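Local atomic coordinates of envelope polyprotein (Puumala orthohantavirus, PDB entry 5FXU), a protein that forms the Gn subunit of the hantaviral envelope glycoprotein, an antigenic component of the virion surface that probably acts together with its partner Gc in cell entry. Residues L37-S42 / T108-D113; C140-G145 / I149-E154; S293-G298 / G311-K316. All blocks are in the same frame, centred on the assembly; numbering follows the deposited sequence.

Contact 1 of 3, residues L37-S42 / T108-D113; sequences LKLESS and TIACFD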
loop_
_atom_site.group_PDB
_atom_site.type_symbol
_atom_site.label_atom_id
_atom_site.label_comp_id
_atom_site.label_asym_id
_atom_site.label_seq_id
_atom_site.Cartn_x
_atom_site.Cartn_y
_atom_site.Cartn_z
ATOM N N LEU A 37 16.468 0.058 -9.366
ATOM C CA LEU A 37 15.893 -1.205 -8.888
ATOM C C LEU A 37 14.879 -1.809 -9.864
ATOM O O LEU A 37 13.930 -1.150 -10.264
ATOM C CB LEU A 37 15.252 -1.026 -7.504
ATOM C CG LEU A 37 16.196 -0.791 -6.323
ATOM C CD1 LEU A 37 15.389 -0.675 -5.041
ATOM C CD2 LEU A 37 17.256 -1.884 -6.188
ATOM N N LYS A 38 15.105 -3.071 -10.233
ATOM C CA LYS A 38 14.228 -3.833 -11.128
ATOM C C LYS A 38 13.878 -5.153 -10.436
ATOM O O LYS A 38 14.766 -5.821 -9.900
ATOM C CB LYS A 38 14.954 -4.115 -12.458
ATOM C CG LYS A 38 14.138 -3.810 -13.736
ATOM C CD LYS A 38 13.188 -4.960 -14.033
ATOM C CE LYS A 38 13.854 -6.050 -14.862
ATOM N NZ LYS A 38 13.944 -5.769 -16.325
ATOM N N LEU A 39 12.600 -5.519 -10.415
ATOM C CA LEU A 39 12.208 -6.850 -9.942
ATOM C C LEU A 39 12.468 -7.875 -11.026
ATOM O O LEU A 39 11.999 -7.702 -12.136
ATOM C CB LEU A 39 10.718 -6.932 -9.567
ATOM C CG LEU A 39 10.348 -7.032 -8.084
ATOM C CD1 LEU A 39 8.869 -7.352 -7.974
ATOM C CD2 LEU A 39 11.140 -8.070 -7.297
ATOM N N GLU A 40 13.217 -8.922 -10.698
ATOM C CA GLU A 40 13.407 -10.070 -11.582
ATOM C C GLU A 40 12.664 -11.229 -10.955
ATOM O O GLU A 40 12.575 -11.301 -9.734
ATOM C CB GLU A 40 14.897 -10.475 -11.695
ATOM C CG GLU A 40 15.907 -9.386 -12.048
ATOM C CD GLU A 40 15.876 -8.958 -13.518
ATOM O OE1 GLU A 40 14.777 -8.825 -14.090
ATOM O OE2 GLU A 40 16.957 -8.720 -14.093
ATOM N N SER A 41 12.183 -12.151 -11.780
ATOM C CA SER A 41 11.502 -13.351 -11.289
ATOM C C SER A 41 11.967 -14.586 -12.027
ATOM O O SER A 41 12.089 -14.569 -13.244
ATOM C CB SER A 41 9.986 -13.236 -11.469
ATOM O OG SER A 41 9.328 -14.392 -10.965
ATOM N N SER A 42 12.228 -15.648 -11.274
ATOM C CA SER A 42 12.406 -16.973 -11.834
ATOM C C SER A 42 11.150 -17.842 -11.614
ATOM O O SER A 42 11.189 -19.036 -11.844
ATOM C CB SER A 42 13.629 -17.647 -11.192
ATOM O OG SER A 42 13.237 -18.390 -10.042
ATOM N N THR A 108 -0.177 -12.358 -12.050
ATOM C CA THR A 108 0.494 -12.191 -10.781
ATOM C C THR A 108 1.029 -10.749 -10.749
ATOM O O THR A 108 1.576 -10.268 -11.737
ATOM C CB THR A 108 1.624 -13.218 -10.654
ATOM O OG1 THR A 108 1.047 -14.518 -10.504
ATOM C CG2 THR A 108 2.521 -12.944 -9.434
ATOM N N ILE A 109 0.824 -10.068 -9.630
ATOM C CA ILE A 109 1.320 -8.708 -9.420
ATOM C C ILE A 109 2.474 -8.807 -8.452
ATOM O O ILE A 109 2.335 -9.368 -7.369
ATOM C CB ILE A 109 0.251 -7.758 -8.833
ATOM C CG1 ILE A 109 -0.884 -7.530 -9.821
ATOM C CG2 ILE A 109 0.846 -6.389 -8.500
ATOM C CD1 ILE A 109 -1.966 -8.598 -9.782
ATOM N N ALA A 110 3.618 -8.282 -8.868
ATOM C CA ALA A 110 4.800 -8.191 -8.018
ATOM C C ALA A 110 5.346 -6.780 -8.178
ATOM O O ALA A 110 5.653 -6.369 -9.283
ATOM C CB ALA A 110 5.837 -9.220 -8.400
ATOM N N CYS A 111 5.451 -6.060 -7.065
ATOM C CA CYS A 111 5.843 -4.663 -7.046
ATOM C C CYS A 111 6.390 -4.330 -5.655
ATOM O O CYS A 111 6.351 -5.171 -4.761
ATOM C CB CYS A 111 4.646 -3.785 -7.381
ATOM S SG CYS A 111 3.250 -3.920 -6.221
ATOM N N PHE A 112 6.985 -3.150 -5.477
ATOM C CA PHE A 112 7.517 -2.764 -4.148
ATOM C C PHE A 112 7.108 -1.356 -3.784
ATOM O O PHE A 112 6.756 -0.577 -4.647
ATOM C CB PHE A 112 9.030 -2.990 -4.056
ATOM C CG PHE A 112 9.804 -2.271 -5.101
ATOM C CD1 PHE A 112 9.990 -2.819 -6.375
ATOM C CD2 PHE A 112 10.332 -1.019 -4.822
ATOM C CE1 PHE A 112 10.696 -2.122 -7.340
ATOM C CE2 PHE A 112 11.037 -0.321 -5.778
ATOM C CZ PHE A 112 11.215 -0.865 -7.041
ATOM N N ASP A 113 7.058 -1.083 -2.488
ATOM C CA ASP A 113 6.949 0.277 -1.968
ATOM C C ASP A 113 8.291 0.604 -1.286
ATOM O O ASP A 113 9.094 -0.306 -1.054
ATOM C CB ASP A 113 5.744 0.405 -0.993
ATOM C CG ASP A 113 5.230 1.873 -0.847
ATOM O OD1 ASP A 113 5.978 2.794 -1.297
ATOM O OD2 ASP A 113 4.089 2.104 -0.283
#
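Leu39 and Leu37 meet Ala110 and Phe112 in a buried apolar contact between strand 39-41, an edge strand of a small mixed sheet, with the loop leading into it, and strand 107-116, which belongs to a different sheet. Side chains of segment 37-42 make the approach, reaching both side chains and backbone of the other strand; the nearest CA atoms, those of Leu39 and Cys111, lie 7.3 Å apart. Leu39 makes its closest approaches through one methyl: its CD1 comes down on Ala110, 3.6 Å from CB, and equally near to the carbonyl carbon of the same residue. That methyl also sits over the peptide that follows, with Cys111 N at 3.8 Å from Leu39 CD1. The pattern is consistent with two sheets packing face to face; on strand 107-116 alternate side chains, Ala110 and Phe112, turn toward the leucines, whereas Cys111 between them points away and is joined to Cys92 by a disulfide. Phe112 takes a chi1 of 57°, its ring carbon lodged between the backbone N and the carbonyl carbon, and this raises the ring from its strand toward Leu37. There the far ring atom CZ meets CB of Leu37 at 4.1 Å, an approach oblique to the ring. Leu144, from the neighbouring strand 139-144, touches Leu37, Leu39 and Phe112 alike, while Leu127 of strand 120-130 and Leu47 lie against the methyl of Ala110.

Contact 2 of 3, residues C140-G145 / I149-E154; sequences CLLGLG and IQVNYE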
loop_
_atom_site.group_PDB
_atom_site.type_symbol
_atom_site.label_atom_id
_atom_site.label_comp_id
_atom_site.label_asym_id
_atom_site.label_seq_id
_atom_site.Cartn_x
_atom_site.Cartn_y
_atom_site.Cartn_z
ATOM N N CYS A 140 10.222 -20.358 -5.174
ATOM C CA CYS A 140 10.870 -19.746 -6.319
ATOM C C CYS A 140 11.570 -18.469 -5.862
ATOM O O CYS A 140 11.564 -18.157 -4.674
ATOM C CB CYS A 140 9.870 -19.516 -7.450
ATOM S SG CYS A 140 8.490 -18.443 -7.021
ATOM N N LEU A 141 12.225 -17.772 -6.790
ATOM C CA LEU A 141 13.105 -16.664 -6.458
ATOM C C LEU A 141 12.704 -15.389 -7.160
ATOM O O LEU A 141 12.405 -15.391 -8.343
ATOM C CB LEU A 141 14.545 -16.993 -6.832
ATOM C CG LEU A 141 15.241 -18.077 -5.999
ATOM C CD1 LEU A 141 16.643 -18.340 -6.537
ATOM C CD2 LEU A 141 15.330 -17.704 -4.529
ATOM N N LEU A 142 12.734 -14.298 -6.406
ATOM C CA LEU A 142 12.693 -12.962 -6.956
ATOM C C LEU A 142 14.024 -12.297 -6.619
ATOM O O LEU A 142 14.679 -12.600 -5.608
ATOM C CB LEU A 142 11.541 -12.149 -6.356
ATOM C CG LEU A 142 10.121 -12.733 -6.372
ATOM C CD1 LEU A 142 9.157 -11.874 -5.561
ATOM C CD2 LEU A 142 9.610 -12.849 -7.799
ATOM N N GLY A 143 14.427 -11.387 -7.483
ATOM C CA GLY A 143 15.575 -10.556 -7.221
ATOM C C GLY A 143 15.174 -9.098 -7.278
ATOM O O GLY A 143 14.330 -8.695 -8.098
ATOM N N LEU A 144 15.805 -8.315 -6.410
ATOM C CA LEU A 144 15.654 -6.865 -6.411
ATOM C C LEU A 144 17.001 -6.241 -6.087
ATOM O O LEU A 144 17.521 -6.409 -4.972
ATOM C CB LEU A 144 14.591 -6.422 -5.402
ATOM C CG LEU A 144 14.196 -4.951 -5.507
ATOM C CD1 LEU A 144 13.471 -4.643 -6.811
ATOM C CD2 LEU A 144 13.312 -4.586 -4.322
ATOM N N GLY A 145 17.562 -5.562 -7.094
ATOM C CA GLY A 145 18.944 -5.094 -7.077
ATOM C C GLY A 145 19.867 -6.256 -6.780
ATOM O O GLY A 145 19.937 -7.210 -7.551
ATOM N N ILE A 149 15.181 -12.997 -3.009
ATOM C CA ILE A 149 14.018 -13.237 -2.188
ATOM C C ILE A 149 13.504 -14.628 -2.487
ATOM O O ILE A 149 13.142 -14.955 -3.612
ATOM C CB ILE A 149 12.900 -12.208 -2.444
ATOM C CG1 ILE A 149 13.477 -10.787 -2.515
ATOM C CG2 ILE A 149 11.822 -12.318 -1.369
ATOM C CD1 ILE A 149 12.467 -9.724 -2.879
ATOM N N GLN A 150 13.448 -15.425 -1.435
ATOM C CA GLN A 150 12.906 -16.763 -1.466
ATOM C C GLN A 150 11.402 -16.693 -1.176
ATOM O O GLN A 150 10.986 -16.346 -0.072
ATOM C CB GLN A 150 13.633 -17.596 -0.403
ATOM C CG GLN A 150 13.087 -18.993 -0.119
ATOM C CD GLN A 150 13.456 -20.023 -1.152
ATOM O OE1 GLN A 150 14.169 -19.745 -2.109
ATOM N NE2 GLN A 150 12.998 -21.241 -0.937
ATOM N N VAL A 151 10.598 -17.012 -2.183
ATOM C CA VAL A 151 9.164 -17.147 -2.008
ATOM C C VAL A 151 8.911 -18.581 -1.611
ATOM O O VAL A 151 9.330 -19.478 -2.323
ATOM C CB VAL A 151 8.382 -16.812 -3.287
ATOM C CG1 VAL A 151 6.880 -16.845 -3.011
ATOM C CG2 VAL A 151 8.758 -15.434 -3.821
ATOM N N ASN A 152 8.245 -18.794 -0.479
ATOM C CA ASN A 152 7.907 -20.125 0.019
ATOM C C ASN A 152 6.406 -20.258 0.113
ATOM O O ASN A 152 5.750 -19.507 0.848
ATOM C CB ASN A 152 8.513 -20.388 1.390
ATOM C CG ASN A 152 10.023 -20.534 1.339
ATOM O OD1 ASN A 152 10.571 -21.224 0.477
ATOM N ND2 ASN A 152 10.708 -19.895 2.281
ATOM N N TYR A 153 5.866 -21.222 -0.626
ATOM C CA TYR A 153 4.440 -21.514 -0.575
ATOM C C TYR A 153 4.303 -22.645 0.409
ATOM O O TYR A 153 4.944 -23.670 0.250
ATOM C CB TYR A 153 3.926 -21.890 -1.950
ATOM C CG TYR A 153 3.963 -20.731 -2.924
ATOM C CD1 TYR A 153 5.135 -20.386 -3.577
ATOM C CD2 TYR A 153 2.809 -20.006 -3.228
ATOM C CE1 TYR A 153 5.168 -19.342 -4.488
ATOM C CE2 TYR A 153 2.846 -18.953 -4.135
ATOM C CZ TYR A 153 4.023 -18.626 -4.757
ATOM O OH TYR A 153 4.085 -17.570 -5.646
ATOM N N GLU A 154 3.500 -22.436 1.443
ATOM C CA GLU A 154 3.385 -23.373 2.551
ATOM C C GLU A 154 1.921 -23.674 2.802
ATOM O O GLU A 154 1.102 -22.750 2.828
ATOM C CB GLU A 154 4.026 -22.750 3.790
ATOM C CG GLU A 154 4.719 -23.737 4.735
ATOM C CD GLU A 154 6.076 -23.231 5.238
ATOM O OE1 GLU A 154 6.178 -22.034 5.612
ATOM O OE2 GLU A 154 7.039 -24.036 5.225
#
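Cys140, Leu142, Ile149 and Val151 pair across a beta hairpin in which strands 139-144 and 147-155 run antiparallel, the axes of the two segments approaching to 4.8 Å at 147°. Two hydrogen-bonded pairs, Cys140 with Val151 and Leu142 with Ile149, each exchange both N-H...O bonds. The shortest runs from Ile149 N to Leu142 O at 2.7 Å, and the straightest from Leu142 N to Ile149 O, with 167° at the hydrogen. Between them lies the non-hydrogen-bonded pair Leu141 and Gln150, where the CA of Leu141 gives a CA-H...O contact of 3.3 Å to Ile149 O.

The side chains of Cys140, Leu142, Ile149 and Val151 share one face. Leu142 meets Ile149 CB to CB and also reaches diagonally to the partner of Cys140, its CG 4.0 Å from Val151 CG2, the two side chains crossing obliquely. Cys140 SG comes to the edge of the Tyr153 ring, near its plane. Further out, this face packs on Val125 and Leu127 of strand 120-130 and on Val24 and Leu26 of strand 19-30. The disulfide from Cys140 to Cys43 ties the hairpin to the segment after strand 39-41, and strand 3-9 flanks strand 147-155.

On the other face, Gln150 is bent at chi2 (77°), which turns OE1 toward Leu141, 3.4 Å from CD2. Its NE2 turns along its own strand to Asn152 OD1 at 2.8 Å, a bent bond whose acceptor lies out of the Gln150 amide plane.

Contact 3 of 3, residues S293-G298 / G311-K316; sequences SDTIQG and GVLTAK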
loop_
_atom_site.group_PDB
_atom_site.type_symbol
_atom_site.label_atom_id
_atom_site.label_comp_id
_atom_site.label_asym_id
_atom_site.label_seq_id
_atom_site.Cartn_x
_atom_site.Cartn_y
_atom_site.Cartn_z
ATOM N N SER A 293 4.302 28.009 -5.429
ATOM C CA SER A 293 4.155 27.961 -3.979
ATOM C C SER A 293 4.073 26.531 -3.494
ATOM O O SER A 293 3.857 25.601 -4.279
ATOM C CB SER A 293 2.900 28.707 -3.558
ATOM O OG SER A 293 3.094 30.080 -3.859
ATOM N N ASP A 294 4.216 26.379 -2.185
ATOM C CA ASP A 294 4.194 25.077 -1.537
ATOM C C ASP A 294 2.842 24.398 -1.599
ATOM O O ASP A 294 1.830 25.031 -1.376
ATOM C CB ASP A 294 4.602 25.207 -0.079
ATOM C CG ASP A 294 6.074 25.516 0.089
ATOM O OD1 ASP A 294 6.877 25.319 -0.861
ATOM O OD2 ASP A 294 6.422 25.948 1.205
ATOM N N THR A 295 2.858 23.109 -1.925
ATOM C CA THR A 295 1.652 22.294 -2.079
ATOM C C THR A 295 1.647 21.069 -1.187
ATOM O O THR A 295 0.694 20.306 -1.198
ATOM C CB THR A 295 1.504 21.849 -3.542
ATOM O OG1 THR A 295 2.683 21.148 -3.948
ATOM C CG2 THR A 295 1.298 23.063 -4.445
ATOM N N ILE A 296 2.696 20.890 -0.398
ATOM C CA ILE A 296 2.838 19.713 0.456
ATOM C C ILE A 296 3.572 20.075 1.744
ATOM O O ILE A 296 4.413 20.962 1.743
ATOM C CB ILE A 296 3.564 18.568 -0.304
ATOM C CG1 ILE A 296 3.350 17.228 0.411
ATOM C CG2 ILE A 296 5.044 18.891 -0.537
ATOM C CD1 ILE A 296 4.002 16.065 -0.280
ATOM N N GLN A 297 3.224 19.400 2.831
ATOM C CA GLN A 297 3.953 19.524 4.088
ATOM C C GLN A 297 4.169 18.164 4.725
ATOM O O GLN A 297 3.595 17.152 4.311
ATOM C CB GLN A 297 3.212 20.447 5.069
ATOM C CG GLN A 297 1.936 19.840 5.604
ATOM C CD GLN A 297 1.076 20.818 6.399
ATOM O OE1 GLN A 297 1.138 22.016 6.196
ATOM N NE2 GLN A 297 0.232 20.289 7.276
ATOM N N GLY A 298 4.990 18.159 5.757
ATOM C CA GLY A 298 5.292 16.941 6.452
ATOM C C GLY A 298 6.238 17.190 7.587
ATOM O O GLY A 298 6.494 18.335 7.934
ATOM N N GLY A 311 3.334 8.578 -1.722
ATOM C CA GLY A 311 1.922 8.912 -1.691
ATOM C C GLY A 311 1.505 9.781 -2.854
ATOM O O GLY A 311 2.280 10.010 -3.778
ATOM N N VAL A 312 0.278 10.273 -2.787
ATOM C CA VAL A 312 -0.298 11.170 -3.779
ATOM C C VAL A 312 -0.883 12.373 -3.052
ATOM O O VAL A 312 -1.426 12.237 -1.975
ATOM C CB VAL A 312 -1.434 10.458 -4.547
ATOM C CG1 VAL A 312 -1.977 11.286 -5.683
ATOM C CG2 VAL A 312 -0.929 9.157 -5.141
ATOM N N LEU A 313 -0.778 13.546 -3.655
ATOM C CA LEU A 313 -1.496 14.716 -3.179
ATOM C C LEU A 313 -2.989 14.500 -3.262
ATOM O O LEU A 313 -3.481 14.035 -4.291
ATOM C CB LEU A 313 -1.160 15.935 -4.034
ATOM C CG LEU A 313 0.255 16.500 -3.953
ATOM C CD1 LEU A 313 0.290 17.746 -4.779
ATOM C CD2 LEU A 313 0.708 16.796 -2.540
ATOM N N THR A 314 -3.714 14.860 -2.208
ATOM C CA THR A 314 -5.176 14.736 -2.226
ATOM C C THR A 314 -5.836 15.844 -3.034
ATOM O O THR A 314 -6.953 15.684 -3.485
ATOM C CB THR A 314 -5.765 14.740 -0.818
ATOM O OG1 THR A 314 -5.471 15.984 -0.180
ATOM C CG2 THR A 314 -5.216 13.598 0.023
ATOM N N ALA A 315 -5.127 16.959 -3.231
ATOM C CA ALA A 315 -5.687 18.151 -3.851
ATOM C C ALA A 315 -5.949 18.030 -5.343
ATOM O O ALA A 315 -6.845 18.704 -5.856
ATOM C CB ALA A 315 -4.811 19.383 -3.582
ATOM N N LYS A 316 -5.165 17.230 -6.057
ATOM C CA LYS A 316 -5.302 17.183 -7.524
ATOM C C LYS A 316 -6.031 15.945 -8.010
ATOM O O LYS A 316 -5.631 14.821 -7.692
ATOM C CB LYS A 316 -3.929 17.285 -8.207
ATOM C CG LYS A 316 -3.171 18.578 -7.923
ATOM C CD LYS A 316 -3.951 19.803 -8.354
ATOM C CE LYS A 316 -3.101 21.051 -8.216
ATOM N NZ LYS A 316 -3.874 22.243 -8.666
#
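Leu313, Thr295 and Ile296 carry this small contact, with Leu313 contributing the largest share of the buried surface. Its CG stands anti to its own carbonyl carbon (chi1 -68°), and the side chain extends toward segment 293-298 to place one methyl, CD2, in the angle between two successive residues. That methyl lies 3.8 Å from the carbonyl O of Thr295 and 4.0 Å from CG1 of Ile296. The second methyl, CD1, faces the Thr295 side chain, 4.2 Å from OG1, a hydroxyl already hydrogen-bonded to the carbonyl of Ala287. The side chains of Ile296 and Leu313 cross at about a right angle, and CB, CG1 and CD1 of Ile296 all come near the same CD2 methyl. Thr295 and Ile296 form a classic beta bulge, both facing Gly285 of strand 278-285, which probably helps both to meet the same leucine. Around this core, Ile322 of strand 321-323 touches both Ile296 and Leu313, and Thr340 of strand 340-354 touches Ile296. The contact thus joins the antiparallel sheet of strands 278-285, 296-302 and 327-329 to strand 310-313, which pairs between strands 321-323 and 340-354.

Overall arrangement
Contacts 1 and 2 share a sheet, their centres 10 Å apart, because strand 39-41 pairs with strand 139-144. Probable hydrogen bonds from Glu40 N to Gly143 O (2.8 Å) and from Ser42 N to Leu141 O (2.9 Å) join them. Contact 3 stands apart, its centre 28 Å from that of contact 1 and 35 Å from that of contact 2, on the opposite side of the chain's centre from contact 2. Its nearest atoms come within about 6 Å of contact 1, whose Asp113 OD1 is hydrogen-bonded to Thr310 OG1, just before segment 311-316, but stay about 17 Å from contact 2. The side chain of Leu37 in contact 1 lies about 12 Å from an N-acetylglucosamine of an attached glycan.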